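Local coordinates for protein putative tryptophan halogenase (Xanthomonas campestris pv. campestris, PDB 6Y1W) that is a flavin-dependent halogenase that probably uses bound FAD to halogenate an aromatic substrate, possibly tryptophan, at residues 266-274 with 400-408; 320-328 with 337-345. All blocks are in the same frame, centred on the assembly; numbering follows the deposited sequence. Where two conformers were deposited one is given.

Contact 1. Residues 266-274 with 400-408. With BUD ((2S,3S)-butane-2,3-diol), chain J; BUD ((2S,3S)-butane-2,3-diol), chain I.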
# COMPACT_ATOMS: atom_id res chain seq x y z
N ALA A 266 -17.92 19.46 12.76
CA ALA A 266 -16.67 20.00 13.30
C ALA A 266 -16.66 21.50 13.02
O ALA A 266 -16.32 21.91 11.90
CB ALA A 266 -15.46 19.34 12.65
N ARG A 267 -17.04 22.31 14.01
CA ARG A 267 -17.27 23.73 13.78
C ARG A 267 -16.13 24.52 14.41
O ARG A 267 -16.06 24.62 15.64
CB ARG A 267 -18.61 24.16 14.37
CG ARG A 267 -18.86 25.69 14.18
CD ARG A 267 -20.21 26.08 14.81
NE ARG A 267 -21.27 25.62 13.91
CZ ARG A 267 -22.57 25.73 14.20
NH1 ARG A 267 -22.95 26.26 15.36
NH2 ARG A 267 -23.47 25.32 13.31
N ALA A 268 -15.29 25.12 13.56
CA ALA A 268 -14.17 25.90 14.08
C ALA A 268 -14.64 27.21 14.70
O ALA A 268 -15.64 27.79 14.27
CB ALA A 268 -13.18 26.20 12.96
N ASP A 269 -13.91 27.66 15.72
CA ASP A 269 -14.20 28.92 16.39
C ASP A 269 -12.91 29.74 16.42
O ASP A 269 -12.09 29.63 15.50
CB ASP A 269 -14.77 28.68 17.79
CG ASP A 269 -15.57 29.87 18.30
OD1 ASP A 269 -16.71 30.08 17.81
OD2 ASP A 269 -15.03 30.61 19.16
N ARG A 270 -12.70 30.56 17.45
CA ARG A 270 -11.56 31.49 17.45
C ARG A 270 -10.25 30.80 17.81
O ARG A 270 -9.19 31.21 17.32
CB ARG A 270 -11.78 32.62 18.48
CG ARG A 270 -12.95 33.53 18.15
CD ARG A 270 -13.16 34.48 19.36
NE ARG A 270 -11.92 35.18 19.72
CZ ARG A 270 -11.43 36.23 19.06
NH1 ARG A 270 -12.05 36.74 18.00
NH2 ARG A 270 -10.29 36.77 19.48
N ALA A 271 -10.29 29.79 18.69
CA ALA A 271 -9.08 29.16 19.22
C ALA A 271 -9.33 27.67 19.48
O ALA A 271 -8.75 27.06 20.40
CB ALA A 271 -8.59 29.86 20.50
N GLY A 272 -10.13 27.07 18.61
CA GLY A 272 -10.47 25.66 18.76
C GLY A 272 -11.65 25.35 17.87
O GLY A 272 -11.95 26.08 16.93
N TRP A 273 -12.33 24.24 18.20
CA TRP A 273 -13.43 23.81 17.38
C TRP A 273 -14.38 22.96 18.21
O TRP A 273 -14.01 22.47 19.28
CB TRP A 273 -12.93 23.03 16.15
CG TRP A 273 -12.27 21.71 16.47
CD1 TRP A 273 -10.98 21.53 16.82
CD2 TRP A 273 -12.88 20.42 16.46
NE1 TRP A 273 -10.73 20.18 17.08
CE2 TRP A 273 -11.89 19.49 16.84
CE3 TRP A 273 -14.17 19.95 16.17
CZ2 TRP A 273 -12.15 18.11 16.94
CZ3 TRP A 273 -14.43 18.60 16.26
CH2 TRP A 273 -13.43 17.69 16.64
N MET A 274 -15.61 22.78 17.70
CA MET A 274 -16.64 22.08 18.46
C MET A 274 -17.13 20.87 17.68
O MET A 274 -17.36 20.96 16.48
CB MET A 274 -17.83 23.01 18.73
CG MET A 274 -17.56 24.06 19.82
SD MET A 274 -18.83 25.36 19.65
CE MET A 274 -18.26 26.39 18.28
N ASP A 400 -7.51 30.18 5.23
CA ASP A 400 -7.47 31.61 4.90
C ASP A 400 -7.57 32.49 6.14
O ASP A 400 -7.38 33.72 6.04
CB ASP A 400 -8.60 32.00 3.94
CG ASP A 400 -8.50 31.33 2.59
OD1 ASP A 400 -7.42 30.82 2.20
OD2 ASP A 400 -9.53 31.33 1.90
N ARG A 401 -7.87 31.91 7.29
CA ARG A 401 -8.16 32.70 8.47
C ARG A 401 -6.92 33.41 8.99
O ARG A 401 -5.87 32.79 9.20
CB ARG A 401 -8.75 31.82 9.56
CG ARG A 401 -10.13 31.26 9.15
CD ARG A 401 -10.84 30.58 10.34
NE ARG A 401 -11.21 31.52 11.41
CZ ARG A 401 -12.07 31.22 12.39
NH1 ARG A 401 -12.66 30.02 12.41
NH2 ARG A 401 -12.33 32.11 13.36
N ARG A 402 -7.07 34.72 9.27
CA ARG A 402 -6.05 35.50 9.97
C ARG A 402 -6.71 36.34 11.06
O ARG A 402 -6.12 37.33 11.53
CB ARG A 402 -5.26 36.39 9.01
CG ARG A 402 -4.65 35.65 7.83
CD ARG A 402 -3.49 34.74 8.24
NE ARG A 402 -2.82 34.20 7.06
CZ ARG A 402 -3.16 33.09 6.42
NH1 ARG A 402 -2.47 32.71 5.34
NH2 ARG A 402 -4.20 32.37 6.85
N ASP A 403 -7.91 35.95 11.48
CA ASP A 403 -8.72 36.82 12.31
C ASP A 403 -8.43 36.70 13.79
O ASP A 403 -8.97 37.51 14.56
CB ASP A 403 -10.22 36.57 12.08
CG ASP A 403 -10.62 35.08 12.25
OD1 ASP A 403 -10.26 34.29 11.36
OD2 ASP A 403 -11.27 34.73 13.27
N THR A 404 -7.66 35.70 14.24
CA THR A 404 -7.21 35.61 15.62
C THR A 404 -5.74 35.22 15.60
O THR A 404 -5.21 34.73 14.58
CB THR A 404 -7.98 34.57 16.46
OG1 THR A 404 -7.62 33.24 16.00
CG2 THR A 404 -9.48 34.77 16.35
N ALA A 405 -5.05 35.49 16.72
CA ALA A 405 -3.65 35.11 16.83
C ALA A 405 -3.50 33.59 16.66
O ALA A 405 -2.53 33.12 16.04
CB ALA A 405 -3.09 35.54 18.19
N PHE A 406 -4.45 32.83 17.20
CA PHE A 406 -4.47 31.38 17.04
C PHE A 406 -4.41 30.98 15.56
O PHE A 406 -3.54 30.22 15.14
CB PHE A 406 -5.73 30.80 17.71
CG PHE A 406 -5.88 29.30 17.52
CD1 PHE A 406 -5.30 28.42 18.40
CD2 PHE A 406 -6.66 28.83 16.49
CE1 PHE A 406 -5.47 27.03 18.23
CE2 PHE A 406 -6.84 27.44 16.28
CZ PHE A 406 -6.25 26.54 17.19
N TRP A 407 -5.30 31.54 14.73
CA TRP A 407 -5.28 31.16 13.32
C TRP A 407 -4.05 31.70 12.59
O TRP A 407 -3.54 31.04 11.67
CB TRP A 407 -6.56 31.63 12.62
CG TRP A 407 -7.72 30.79 13.09
CD1 TRP A 407 -8.80 31.21 13.85
CD2 TRP A 407 -7.90 29.37 12.90
NE1 TRP A 407 -9.64 30.14 14.10
CE2 TRP A 407 -9.10 29.00 13.55
CE3 TRP A 407 -7.17 28.39 12.23
CZ2 TRP A 407 -9.59 27.68 13.55
CZ3 TRP A 407 -7.68 27.04 12.22
CH2 TRP A 407 -8.86 26.72 12.89
N ARG A 408 -3.58 32.91 12.92
CA ARG A 408 -2.36 33.39 12.28
C ARG A 408 -1.19 32.48 12.61
O ARG A 408 -0.34 32.21 11.74
CB ARG A 408 -2.05 34.82 12.74
CG ARG A 408 -3.05 35.84 12.18
CD ARG A 408 -2.58 37.30 12.51
NE ARG A 408 -2.57 37.66 13.93
CZ ARG A 408 -3.61 38.09 14.65
NH1 ARG A 408 -4.84 38.17 14.11
NH2 ARG A 408 -3.44 38.43 15.92
C1 BUD J . -17.99 33.38 14.48
O1 BUD J . -16.34 33.50 16.27
C2 BUD J . -16.86 32.70 15.24
O2 BUD J . -14.61 32.08 15.09
C3 BUD J . -15.70 32.44 14.30
C4 BUD J . -16.00 31.26 13.37
C1 BUD I . -12.79 30.34 23.95
O1 BUD I . -12.83 31.65 21.99
C2 BUD I . -12.32 30.46 22.52
O2 BUD I . -12.81 29.52 20.37
C3 BUD I . -12.90 29.28 21.74
C4 BUD I . -12.08 28.02 22.03

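Contact 2. Residues 320-328 with 337-345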
# COMPACT_ATOMS: atom_id res chain seq x y z
N PHE A 320 -5.44 16.78 27.43
CA PHE A 320 -4.74 15.83 26.58
C PHE A 320 -3.61 16.57 25.90
O PHE A 320 -3.50 17.80 26.01
CB PHE A 320 -5.68 15.20 25.55
CG PHE A 320 -6.55 16.21 24.86
CD1 PHE A 320 -6.03 17.04 23.89
CD2 PHE A 320 -7.90 16.32 25.19
CE1 PHE A 320 -6.85 17.96 23.24
CE2 PHE A 320 -8.71 17.23 24.58
CZ PHE A 320 -8.18 18.07 23.60
N THR A 321 -2.76 15.83 25.19
CA THR A 321 -1.69 16.47 24.42
C THR A 321 -1.37 15.58 23.23
O THR A 321 -1.37 14.35 23.38
CB THR A 321 -0.42 16.76 25.27
OG1 THR A 321 0.50 17.59 24.55
CG2 THR A 321 0.25 15.47 25.73
N PRO A 322 -1.14 16.17 22.05
CA PRO A 322 -0.88 15.39 20.83
C PRO A 322 0.50 14.77 20.88
O PRO A 322 1.48 15.47 21.13
CB PRO A 322 -0.97 16.44 19.71
CG PRO A 322 -0.54 17.75 20.46
CD PRO A 322 -1.13 17.62 21.81
N ASN A 323 0.56 13.46 20.70
CA ASN A 323 1.81 12.73 20.92
C ASN A 323 1.75 11.31 20.37
O ASN A 323 0.68 10.74 20.13
CB ASN A 323 2.15 12.67 22.40
CG ASN A 323 1.37 11.57 23.11
OD1 ASN A 323 1.80 10.42 23.17
ND2 ASN A 323 0.17 11.92 23.59
N GLN A 324 2.94 10.70 20.24
CA GLN A 324 3.04 9.27 19.99
C GLN A 324 4.10 8.71 20.92
O GLN A 324 5.17 9.31 21.07
CB GLN A 324 3.36 8.93 18.50
CG GLN A 324 4.86 8.97 18.04
CD GLN A 324 5.13 8.29 16.68
OE1 GLN A 324 4.96 7.07 16.52
NE2 GLN A 324 5.57 9.08 15.71
N ARG A 325 3.79 7.59 21.56
CA ARG A 325 4.77 6.85 22.34
C ARG A 325 5.93 6.49 21.40
O ARG A 325 5.70 6.12 20.25
CB ARG A 325 4.08 5.61 22.91
CG ARG A 325 4.70 4.90 24.08
CD ARG A 325 4.81 5.73 25.33
NE ARG A 325 3.58 6.08 26.03
CZ ARG A 325 3.57 6.56 27.27
NH1 ARG A 325 2.43 6.91 27.84
NH2 ARG A 325 4.71 6.73 27.95
N HIS A 326 7.17 6.63 21.88
CA HIS A 326 8.31 6.37 20.99
C HIS A 326 8.30 4.94 20.47
O HIS A 326 8.67 4.69 19.32
CB HIS A 326 9.63 6.64 21.70
CG HIS A 326 9.90 8.09 21.87
ND1 HIS A 326 9.84 8.98 20.81
CD2 HIS A 326 10.20 8.83 22.97
CE1 HIS A 326 10.11 10.20 21.25
NE2 HIS A 326 10.33 10.13 22.56
N ARG A 327 7.97 3.98 21.34
CA ARG A 327 7.77 2.61 20.92
C ARG A 327 6.46 2.15 21.54
O ARG A 327 6.21 2.43 22.71
CB ARG A 327 8.96 1.73 21.39
CG ARG A 327 10.26 2.16 20.76
CD ARG A 327 11.47 1.43 21.35
NE ARG A 327 11.62 1.61 22.78
CZ ARG A 327 12.01 2.74 23.37
NH1 ARG A 327 12.28 3.82 22.63
NH2 ARG A 327 12.12 2.80 24.69
N VAL A 328 5.60 1.53 20.74
CA VAL A 328 4.34 1.08 21.34
C VAL A 328 4.45 -0.34 21.88
O VAL A 328 3.68 -0.69 22.78
CB VAL A 328 3.19 1.20 20.33
CG1 VAL A 328 2.88 2.68 20.13
CG2 VAL A 328 3.53 0.59 19.00
N GLY A 337 -4.52 2.54 22.59
CA GLY A 337 -5.34 3.68 22.98
C GLY A 337 -4.50 4.82 23.51
O GLY A 337 -3.39 5.06 23.03
N LEU A 338 -5.02 5.54 24.51
CA LEU A 338 -4.32 6.73 25.01
C LEU A 338 -2.91 6.41 25.50
O LEU A 338 -2.02 7.27 25.41
CB LEU A 338 -5.11 7.37 26.14
CG LEU A 338 -6.43 8.00 25.69
CD1 LEU A 338 -7.24 8.45 26.92
CD2 LEU A 338 -6.14 9.14 24.77
N ALA A 339 -2.69 5.22 26.04
CA ALA A 339 -1.33 4.90 26.47
C ALA A 339 -0.33 4.90 25.33
O ALA A 339 0.89 5.01 25.60
CB ALA A 339 -1.29 3.52 27.16
N SER A 340 -0.79 4.71 24.08
CA SER A 340 0.08 4.64 22.91
C SER A 340 0.25 5.99 22.22
O SER A 340 1.16 6.13 21.40
CB SER A 340 -0.46 3.62 21.89
OG SER A 340 -1.65 4.09 21.23
N GLY A 341 -0.61 6.94 22.50
CA GLY A 341 -0.57 8.23 21.83
C GLY A 341 -1.94 8.90 21.84
O GLY A 341 -2.93 8.33 22.30
N PHE A 342 -1.97 10.12 21.31
CA PHE A 342 -3.22 10.86 21.23
C PHE A 342 -3.20 11.84 20.07
O PHE A 342 -2.23 12.58 19.89
CB PHE A 342 -3.51 11.64 22.50
CG PHE A 342 -4.74 12.50 22.39
CD1 PHE A 342 -5.97 11.95 22.60
CD2 PHE A 342 -4.64 13.83 22.02
CE1 PHE A 342 -7.11 12.73 22.50
CE2 PHE A 342 -5.78 14.60 21.90
CZ PHE A 342 -7.01 14.02 22.16
N LEU A 343 -4.29 11.86 19.29
CA LEU A 343 -4.61 12.97 18.41
C LEU A 343 -6.05 13.38 18.67
O LEU A 343 -6.90 12.54 18.94
CB LEU A 343 -4.46 12.58 16.94
CG LEU A 343 -3.00 12.42 16.51
CD1 LEU A 343 -2.91 11.76 15.16
CD2 LEU A 343 -2.38 13.84 16.42
N GLU A 344 -6.33 14.69 18.57
CA GLU A 344 -7.69 15.17 18.79
C GLU A 344 -8.69 14.55 17.81
O GLU A 344 -8.32 14.09 16.72
CB GLU A 344 -7.70 16.69 18.65
CG GLU A 344 -7.53 17.15 17.21
CD GLU A 344 -7.11 18.60 17.14
OE1 GLU A 344 -8.00 19.50 17.19
OE2 GLU A 344 -5.88 18.84 17.10
N PRO A 345 -10.01 14.51 18.18
CA PRO A 345 -10.98 13.73 17.37
C PRO A 345 -11.49 14.43 16.13
O PRO A 345 -12.64 14.19 15.71
CB PRO A 345 -12.12 13.48 18.37
CG PRO A 345 -12.10 14.69 19.25
CD PRO A 345 -10.59 14.97 19.45
O HOH W 1 0.08 8.03 27.23

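Contact 1. Residues 266-274 with 400-408
Arg-270, Phe-406 and Thr-404 bury the most surface here. Thr-404 meets Arg-270 twice. Its OG1 donates to the carbonyl O of Arg-270 at 2.9 Å, in the carbonyl plane. Its methyl CG2 lies over one face of the Arg-270 guanidinium, toward the rim, 3.6 Å from NH1. The long chain of Arg-270 reaches this methyl by bending at chi3 (54°). OG1 of Thr-404 also accepts from Trp-407 N, so the residue is the N-cap of helix 405-412 and ties that helix end to the turn.

Phe-406 presents a ring face to the turn. Ala-271 CA sits over it in a CH-pi contact, 3.8 Å from the ring centroid. CG of Phe-406 is anti to its backbone N (chi1 177°), which brings a ring face against Ala-271 CA and Gly-272 N. Tyr-293 meets the same ring edge-to-face.

Residues 269-271 form the turn of a beta hairpin, whose strands 263-268 and 272-278 belong to the seven-stranded mixed sheet. Asp-269 N bonds to Gly-272 O across it. The start of helix 405-412 packs on this hairpin end.

Trp-407 NE1 donates to Asp-269 O at 2.9 Å, with the acceptor in the indole plane. One indole face carries Phe-406 CD2; the opposite face carries Arg-401 CD. Asp-403 forms a side-on salt bridge with Arg-401, taking NE and NH2 each on a syn lone pair. NH1 goes to His-96 O. Arg-401 NH2 also donates to O2 of one butanediol (chain J) at 2.9 Å. The other butanediol (chain I) binds on the hairpin, where its O2 donates to Asp-269 OD2 at 2.8 Å and accepts from Ala-271 N at 3.0 Å.

Contact 2. Residues 320-328 with 337-345
Phe-342 and Asn-323 pair through their backbones. Asn-323 N donates to Phe-342 O, and Phe-342 N donates to Asn-323 O, both at 3.0 Å. They form an antiparallel hydrogen-bonded pair. Next along, Gln-324 faces Gly-341 in a non-hydrogen-bonded pair, with CA atoms 4.2 Å apart. Gly-341 CA comes to 3.3 Å from Asn-323 O. Arg-325 N then bonds to Ser-340 O.

The Phe-342 ring takes Phe-320 CB over one face, 3.8 Å from the centroid. The two rings are inclined at 31°. Phe-342 CG is anti to its backbone N (chi1 175°), which carries the ring along the strand toward Phe-320.

Arg-325 folds back at chi2 and chi3. Its NE donates to Ala-339 O at 2.9 Å, nearly in line with the C=O bond. A water links NH1, weakly, to Leu-338 O, and NH2 reaches Val-235 O.

Further out, Asn-323 ND2 donates to Thr-321 O at 2.9 Å. Gly-337 O accepts from both N and OG of Ser-340, which braces the 3-10 turn at 338-339. Strand 237-239 flanks 323-325, completing a small three-stranded antiparallel sheet beside Leu-338, a predicted FAD-binding residue.

How the contacts relate
The centres of contacts 1 and 2 lie about 23 Å apart in one chain. Both belong to the tryptophan halogenase-type fold. Along the chain the order is 266-274, 320-328, 337-345, 400-408, so contact 2 falls between the two segments of contact 1. Contact 1 sits at a hairpin end of the seven-stranded sheet. Contact 2 belongs to the three-stranded sheet, nearer the predicted FAD site. They meet directly: Trp-273 NE1 probably hydrogen-bonds to Glu-344 OE1, at 2.8 Å. Tyr-396 of helix 371-397 touches Trp-273, Phe-406 and Trp-407 and bonds to Glu-344 OE1. This helix therefore bridges the two regions.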